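4-amino-4-deoxy-L-arabinose transferase or related glycosyltransferases of PMT family (Cupriavidus metallidurans, PDB 5EZM) probably transfers an aminoarabinose sugar from a lipid carrier to lipid A, as a zinc-binding membrane glycosyltransferase of the GT-C fold. Local coordinates at residues W45-E59 against W151-T163. Sequence-based numbering, arbitrary orientation.
Sequences WFVSLDMRHLVGPDE and WSVAAHFNTLDMT. With MPG ([(Z)-octadec-9-enyl] (2R)-2,3-bis(oxidanyl)propanoate), chain B; MPG ([(Z)-octadec-9-enyl] (2R)-2,3-bis(oxidanyl)propanoate), chain C.
E59 lays its carboxylate flat over one face of the F157 ring, the two planes 6° apart, with CG standing above the ring centre in a CH-pi contact (3.8 Å from E59 CG to the F157 centroid). With CG anti to the carbonyl carbon and the chain extended beyond it, the carboxylate reaches backbone on two sides, each oxygen using its anti lone pair: E59 OE2 accepts N158 N in a nearly straight bond (2.8 Å, 171°), and E59 OE1 accepts V55 N at 2.9 Å. R52 adds a weak, salt-bridged bond to E59 OE2 and gives the same NH2, within its guanidinium plane, to H156 O (3.0 Å). Replacing E59 with an alanine is likely to leave the amides of N158 and V55 without these acceptors, uncover the F157 face and rob R52 and R111 of a shared carboxylate. V55 CB packs against F157 CE1 at 3.9 Å. At the other end the H156 ring turns its edge to W45, CE1 lying over the indole face with the planes at 73°. H156 ND1 donates to S152 O of its own segment (3.0 Å), which helps fix the imidazole's rotation, while A155 CB meets W45 CZ2 at 3.5 Å. This buried contact joins two loops of the GT-C membrane domain, 31-47 to 58-72 and 149-155 to 160-178, and the helix ends beside them; R111 also pairs with E59, and helix 435-456 touches W45, R52 and H156.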
loop_
_atom_site.group_PDB
_atom_site.type_symbol
_atom_site.label_atom_id
_atom_site.label_comp_id
_atom_site.label_asym_id
_atom_site.label_seq_id
_atom_site.Cartn_x
_atom_site.Cartn_y
_atom_site.Cartn_z
ATOM N N TRP A 45 13.094 6.422 -6.721
ATOM C CA TRP A 45 12.196 5.950 -5.674
ATOM C C TRP A 45 11.372 7.089 -5.090
ATOM O O TRP A 45 10.166 6.936 -4.857
ATOM C CB TRP A 45 13.010 5.255 -4.585
ATOM C CG TRP A 45 12.194 4.549 -3.551
ATOM C CD1 TRP A 45 11.739 5.064 -2.372
ATOM C CD2 TRP A 45 11.754 3.187 -3.592
ATOM N NE1 TRP A 45 11.036 4.109 -1.681
ATOM C CE2 TRP A 45 11.030 2.948 -2.409
ATOM C CE3 TRP A 45 11.898 2.149 -4.516
ATOM C CZ2 TRP A 45 10.453 1.713 -2.127
ATOM C CZ3 TRP A 45 11.324 0.924 -4.234
ATOM C CH2 TRP A 45 10.612 0.716 -3.050
ATOM N N PHE A 46 11.994 8.242 -4.857
ATOM C CA PHE A 46 11.315 9.349 -4.189
ATOM C C PHE A 46 10.677 10.339 -5.153
ATOM O O PHE A 46 9.555 10.794 -4.902
ATOM C CB PHE A 46 12.285 10.075 -3.252
ATOM C CG PHE A 46 12.621 9.281 -2.023
ATOM C CD1 PHE A 46 11.767 9.279 -0.931
ATOM C CD2 PHE A 46 13.772 8.513 -1.969
ATOM C CE1 PHE A 46 12.061 8.537 0.197
ATOM C CE2 PHE A 46 14.071 7.768 -0.841
ATOM C CZ PHE A 46 13.214 7.782 0.242
ATOM N N VAL A 47 11.354 10.680 -6.253
ATOM C CA VAL A 47 10.772 11.600 -7.229
ATOM C C VAL A 47 9.433 11.066 -7.730
ATOM O O VAL A 47 8.430 11.789 -7.767
ATOM C CB VAL A 47 11.754 11.851 -8.387
ATOM C CG1 VAL A 47 11.046 12.548 -9.545
ATOM C CG2 VAL A 47 12.936 12.677 -7.904
ATOM N N SER A 48 9.392 9.779 -8.088
ATOM C CA SER A 48 8.156 9.170 -8.570
ATOM C C SER A 48 7.023 9.254 -7.554
ATOM O O SER A 48 5.857 9.084 -7.929
ATOM C CB SER A 48 8.404 7.710 -8.952
ATOM O OG SER A 48 8.998 7.000 -7.880
ATOM N N LEU A 49 7.334 9.510 -6.280
ATOM C CA LEU A 49 6.277 9.681 -5.292
ATOM C C LEU A 49 5.407 10.895 -5.596
ATOM O O LEU A 49 4.197 10.866 -5.350
ATOM C CB LEU A 49 6.876 9.813 -3.893
ATOM C CG LEU A 49 7.478 8.566 -3.251
ATOM C CD1 LEU A 49 8.043 8.917 -1.886
ATOM C CD2 LEU A 49 6.435 7.468 -3.139
ATOM N N ASP A 50 5.997 11.962 -6.134
ATOM C CA ASP A 50 5.319 13.246 -6.279
ATOM C C ASP A 50 4.942 13.531 -7.728
ATOM O O ASP A 50 5.033 14.666 -8.197
ATOM C CB ASP A 50 6.187 14.375 -5.732
ATOM C CG ASP A 50 5.395 15.634 -5.446
ATOM O OD1 ASP A 50 4.230 15.523 -5.005
ATOM O OD2 ASP A 50 5.941 16.736 -5.663
ATOM N N MET A 51 4.511 12.504 -8.460
ATOM C CA MET A 51 4.172 12.682 -9.865
ATOM C C MET A 51 2.792 12.137 -10.215
ATOM O O MET A 51 2.450 12.059 -11.401
ATOM C CB MET A 51 5.248 12.048 -10.754
ATOM C CG MET A 51 6.602 12.728 -10.591
ATOM S SD MET A 51 7.718 12.538 -11.991
ATOM C CE MET A 51 8.431 10.938 -11.654
ATOM N N ARG A 52 1.985 11.777 -9.221
ATOM C CA ARG A 52 0.614 11.354 -9.449
ATOM C C ARG A 52 -0.288 12.020 -8.423
ATOM O O ARG A 52 0.108 12.205 -7.268
ATOM C CB ARG A 52 0.461 9.830 -9.351
ATOM C CG ARG A 52 1.364 9.029 -10.272
ATOM C CD ARG A 52 1.132 7.532 -10.104
ATOM N NE ARG A 52 1.394 7.077 -8.741
ATOM C CZ ARG A 52 0.453 6.828 -7.835
ATOM N NH1 ARG A 52 -0.829 6.984 -8.143
ATOM N NH2 ARG A 52 0.789 6.420 -6.618
ATOM N N HIS A 53 -1.493 12.386 -8.845
ATOM C CA HIS A 53 -2.493 12.820 -7.886
ATOM C C HIS A 53 -2.996 11.625 -7.085
ATOM O O HIS A 53 -2.850 10.468 -7.490
ATOM C CB HIS A 53 -3.653 13.517 -8.592
ATOM C CG HIS A 53 -3.299 14.862 -9.142
ATOM N ND1 HIS A 53 -2.921 15.054 -10.454
ATOM C CD2 HIS A 53 -3.255 16.081 -8.556
ATOM C CE1 HIS A 53 -2.665 16.333 -10.653
ATOM N NE2 HIS A 53 -2.858 16.979 -9.516
ATOM N N LEU A 54 -3.593 11.916 -5.932
ATOM C CA LEU A 54 -4.010 10.862 -5.016
ATOM C C LEU A 54 -5.158 10.055 -5.610
ATOM O O LEU A 54 -6.137 10.617 -6.112
ATOM C CB LEU A 54 -4.422 11.455 -3.670
ATOM C CG LEU A 54 -3.316 12.144 -2.871
ATOM C CD1 LEU A 54 -3.848 12.611 -1.532
ATOM C CD2 LEU A 54 -2.128 11.213 -2.684
ATOM N N VAL A 55 -5.033 8.735 -5.548
ATOM C CA VAL A 55 -6.000 7.815 -6.131
ATOM C C VAL A 55 -6.882 7.284 -5.007
ATOM O O VAL A 55 -6.408 6.575 -4.111
ATOM C CB VAL A 55 -5.302 6.676 -6.886
ATOM C CG1 VAL A 55 -6.302 5.597 -7.283
ATOM C CG2 VAL A 55 -4.580 7.225 -8.111
ATOM N N GLY A 56 -8.167 7.622 -5.048
ATOM C CA GLY A 56 -9.113 7.119 -4.070
ATOM C C GLY A 56 -9.468 5.663 -4.303
ATOM O O GLY A 56 -9.290 5.150 -5.407
ATOM N N PRO A 57 -9.982 4.985 -3.268
ATOM C CA PRO A 57 -10.227 5.540 -1.933
ATOM C C PRO A 57 -9.009 5.570 -1.011
ATOM O O PRO A 57 -8.888 6.507 -0.224
ATOM C CB PRO A 57 -11.291 4.597 -1.363
ATOM C CG PRO A 57 -11.040 3.303 -2.044
ATOM C CD PRO A 57 -10.575 3.645 -3.428
ATOM N N ASP A 58 -8.121 4.579 -1.129
ATOM C CA ASP A 58 -7.101 4.347 -0.108
ATOM C C ASP A 58 -6.177 5.549 0.063
ATOM O O ASP A 58 -6.072 6.115 1.159
ATOM C CB ASP A 58 -6.300 3.093 -0.454
ATOM C CG ASP A 58 -7.132 1.832 -0.359
ATOM O OD1 ASP A 58 -8.018 1.777 0.520
ATOM O OD2 ASP A 58 -6.901 0.902 -1.161
ATOM N N GLU A 59 -5.479 5.941 -1.008
ATOM C CA GLU A 59 -4.520 7.040 -0.914
ATOM C C GLU A 59 -5.172 8.295 -0.353
ATOM O O GLU A 59 -4.639 8.938 0.564
ATOM C CB GLU A 59 -3.913 7.334 -2.286
ATOM C CG GLU A 59 -3.032 6.240 -2.836
ATOM C CD GLU A 59 -2.095 6.756 -3.904
ATOM O OE1 GLU A 59 -2.583 7.372 -4.877
ATOM O OE2 GLU A 59 -0.869 6.561 -3.759
ATOM N N TRP A 151 6.020 -5.105 -4.915
ATOM C CA TRP A 151 6.716 -4.403 -3.843
ATOM C C TRP A 151 6.970 -2.942 -4.199
ATOM O O TRP A 151 6.847 -2.063 -3.339
ATOM C CB TRP A 151 8.028 -5.108 -3.510
ATOM C CG TRP A 151 8.636 -4.606 -2.239
ATOM C CD1 TRP A 151 9.714 -3.779 -2.113
ATOM C CD2 TRP A 151 8.180 -4.875 -0.910
ATOM N NE1 TRP A 151 9.965 -3.527 -0.785
ATOM C CE2 TRP A 151 9.037 -4.189 -0.027
ATOM C CE3 TRP A 151 7.132 -5.634 -0.379
ATOM C CZ2 TRP A 151 8.878 -4.239 1.355
ATOM C CZ3 TRP A 151 6.974 -5.680 0.991
ATOM C CH2 TRP A 151 7.844 -4.989 1.844
ATOM N N SER A 152 7.328 -2.657 -5.455
ATOM C CA SER A 152 7.621 -1.279 -5.846
ATOM C C SER A 152 6.343 -0.465 -6.017
ATOM O O SER A 152 6.228 0.647 -5.485
ATOM C CB SER A 152 8.442 -1.259 -7.138
ATOM O OG SER A 152 7.648 -1.612 -8.258
ATOM N N VAL A 153 5.381 -1.005 -6.767
ATOM C CA VAL A 153 4.080 -0.355 -6.922
ATOM C C VAL A 153 3.434 -0.136 -5.559
ATOM O O VAL A 153 3.085 0.992 -5.188
ATOM C CB VAL A 153 3.169 -1.179 -7.850
ATOM C CG1 VAL A 153 1.706 -0.775 -7.680
ATOM C CG2 VAL A 153 3.598 -1.011 -9.296
ATOM N N ALA A 154 3.273 -1.216 -4.787
ATOM C CA ALA A 154 2.689 -1.074 -3.459
ATOM C C ALA A 154 3.516 -0.138 -2.585
ATOM O O ALA A 154 2.967 0.558 -1.725
ATOM C CB ALA A 154 2.544 -2.445 -2.795
ATOM N N ALA A 155 4.831 -0.096 -2.805
ATOM C CA ALA A 155 5.688 0.816 -2.060
ATOM C C ALA A 155 5.468 2.270 -2.449
ATOM O O ALA A 155 5.833 3.163 -1.678
ATOM C CB ALA A 155 7.155 0.444 -2.266
ATOM N N HIS A 156 4.888 2.531 -3.624
ATOM C CA HIS A 156 4.617 3.893 -4.068
ATOM C C HIS A 156 3.128 4.219 -4.099
ATOM O O HIS A 156 2.727 5.211 -4.720
ATOM C CB HIS A 156 5.236 4.133 -5.443
ATOM C CG HIS A 156 6.723 4.267 -5.412
ATOM N ND1 HIS A 156 7.552 3.245 -5.006
ATOM C CD2 HIS A 156 7.531 5.308 -5.721
ATOM C CE1 HIS A 156 8.808 3.647 -5.073
ATOM N NE2 HIS A 156 8.823 4.895 -5.506
ATOM N N PHE A 157 2.300 3.417 -3.435
ATOM C CA PHE A 157 0.854 3.602 -3.436
ATOM C C PHE A 157 0.378 3.677 -1.995
ATOM O O PHE A 157 0.516 2.706 -1.245
ATOM C CB PHE A 157 0.161 2.460 -4.183
ATOM C CG PHE A 157 -1.299 2.691 -4.417
ATOM C CD1 PHE A 157 -1.725 3.465 -5.483
ATOM C CD2 PHE A 157 -2.247 2.133 -3.574
ATOM C CE1 PHE A 157 -3.070 3.683 -5.703
ATOM C CE2 PHE A 157 -3.594 2.344 -3.791
ATOM C CZ PHE A 157 -4.006 3.122 -4.857
ATOM N N ASN A 158 -0.186 4.822 -1.613
ATOM C CA ASN A 158 -0.493 5.089 -0.212
ATOM C C ASN A 158 -1.608 4.192 0.313
ATOM O O ASN A 158 -2.791 4.534 0.219
ATOM C CB ASN A 158 -0.865 6.561 -0.014
ATOM C CG ASN A 158 -1.061 6.918 1.443
ATOM O OD1 ASN A 158 -0.569 6.228 2.336
ATOM N ND2 ASN A 158 -1.781 8.004 1.693
ATOM N N THR A 159 -1.229 3.050 0.880
ATOM C CA THR A 159 -2.168 2.131 1.504
ATOM C C THR A 159 -1.476 1.485 2.695
ATOM O O THR A 159 -0.247 1.453 2.775
ATOM C CB THR A 159 -2.662 1.065 0.517
ATOM O OG1 THR A 159 -3.701 0.292 1.127
ATOM C CG2 THR A 159 -1.524 0.139 0.119
ATOM N N LEU A 160 -2.279 0.969 3.628
ATOM C CA LEU A 160 -1.714 0.376 4.838
ATOM C C LEU A 160 -0.986 -0.933 4.566
ATOM O O LEU A 160 -0.139 -1.336 5.372
ATOM C CB LEU A 160 -2.811 0.142 5.876
ATOM C CG LEU A 160 -3.016 1.238 6.922
ATOM C CD1 LEU A 160 -3.171 2.593 6.263
ATOM C CD2 LEU A 160 -4.224 0.920 7.779
ATOM N N ASP A 161 -1.283 -1.589 3.443
ATOM C CA ASP A 161 -0.747 -2.922 3.193
ATOM C C ASP A 161 0.771 -2.917 3.053
ATOM O O ASP A 161 1.430 -3.881 3.458
ATOM C CB ASP A 161 -1.403 -3.514 1.945
ATOM C CG ASP A 161 -2.909 -3.646 2.091
ATOM O OD1 ASP A 161 -3.364 -4.094 3.166
ATOM O OD2 ASP A 161 -3.637 -3.291 1.139
ATOM N N MET A 162 1.348 -1.851 2.495
ATOM C CA MET A 162 2.799 -1.808 2.357
ATOM C C MET A 162 3.480 -1.472 3.681
ATOM O O MET A 162 4.567 -1.987 3.967
ATOM C CB MET A 162 3.200 -0.809 1.269
ATOM C CG MET A 162 4.705 -0.537 1.181
ATOM S SD MET A 162 5.758 -2.012 1.082
ATOM C CE MET A 162 5.117 -2.790 -0.393
ATOM N N THR A 163 2.865 -0.618 4.500
ATOM C CA THR A 163 3.399 -0.376 5.837
ATOM C C THR A 163 3.421 -1.667 6.647
ATOM O O THR A 163 4.453 -2.044 7.227
ATOM C CB THR A 163 2.567 0.692 6.553
ATOM O OG1 THR A 163 2.218 1.733 5.632
ATOM C CG2 THR A 163 3.352 1.294 7.702
HETATM C C2 MPG B . 9.450 15.607 -6.543
HETATM C C3 MPG B . 9.866 15.777 -5.087
HETATM C C4 MPG B . 10.285 14.468 -4.437
HETATM C C5 MPG B . 10.530 14.645 -2.930
HETATM C C6 MPG B . 11.380 13.522 -2.313
HETATM C C7 MPG B . 11.689 13.792 -0.827
HETATM C C8 MPG B . 12.527 12.668 -0.174
HETATM C C9 MPG B . 12.509 12.742 1.372
HETATM C C10 MPG B . 13.111 11.470 2.031
HETATM C C11 MPG B . 12.819 11.391 3.546
HETATM C C12 MPG B . 13.579 10.213 4.247
HETATM C C1 MPG B . 8.906 16.904 -7.152
HETATM C C2 MPG C . 10.818 7.426 -15.580
HETATM C C3 MPG C . 10.798 7.786 -14.099
HETATM C C4 MPG C . 10.941 9.282 -13.861
HETATM C C5 MPG C . 11.674 9.584 -12.545
HETATM C C6 MPG C . 12.412 10.933 -12.582
HETATM C C1 MPG C . 11.700 6.207 -15.870
#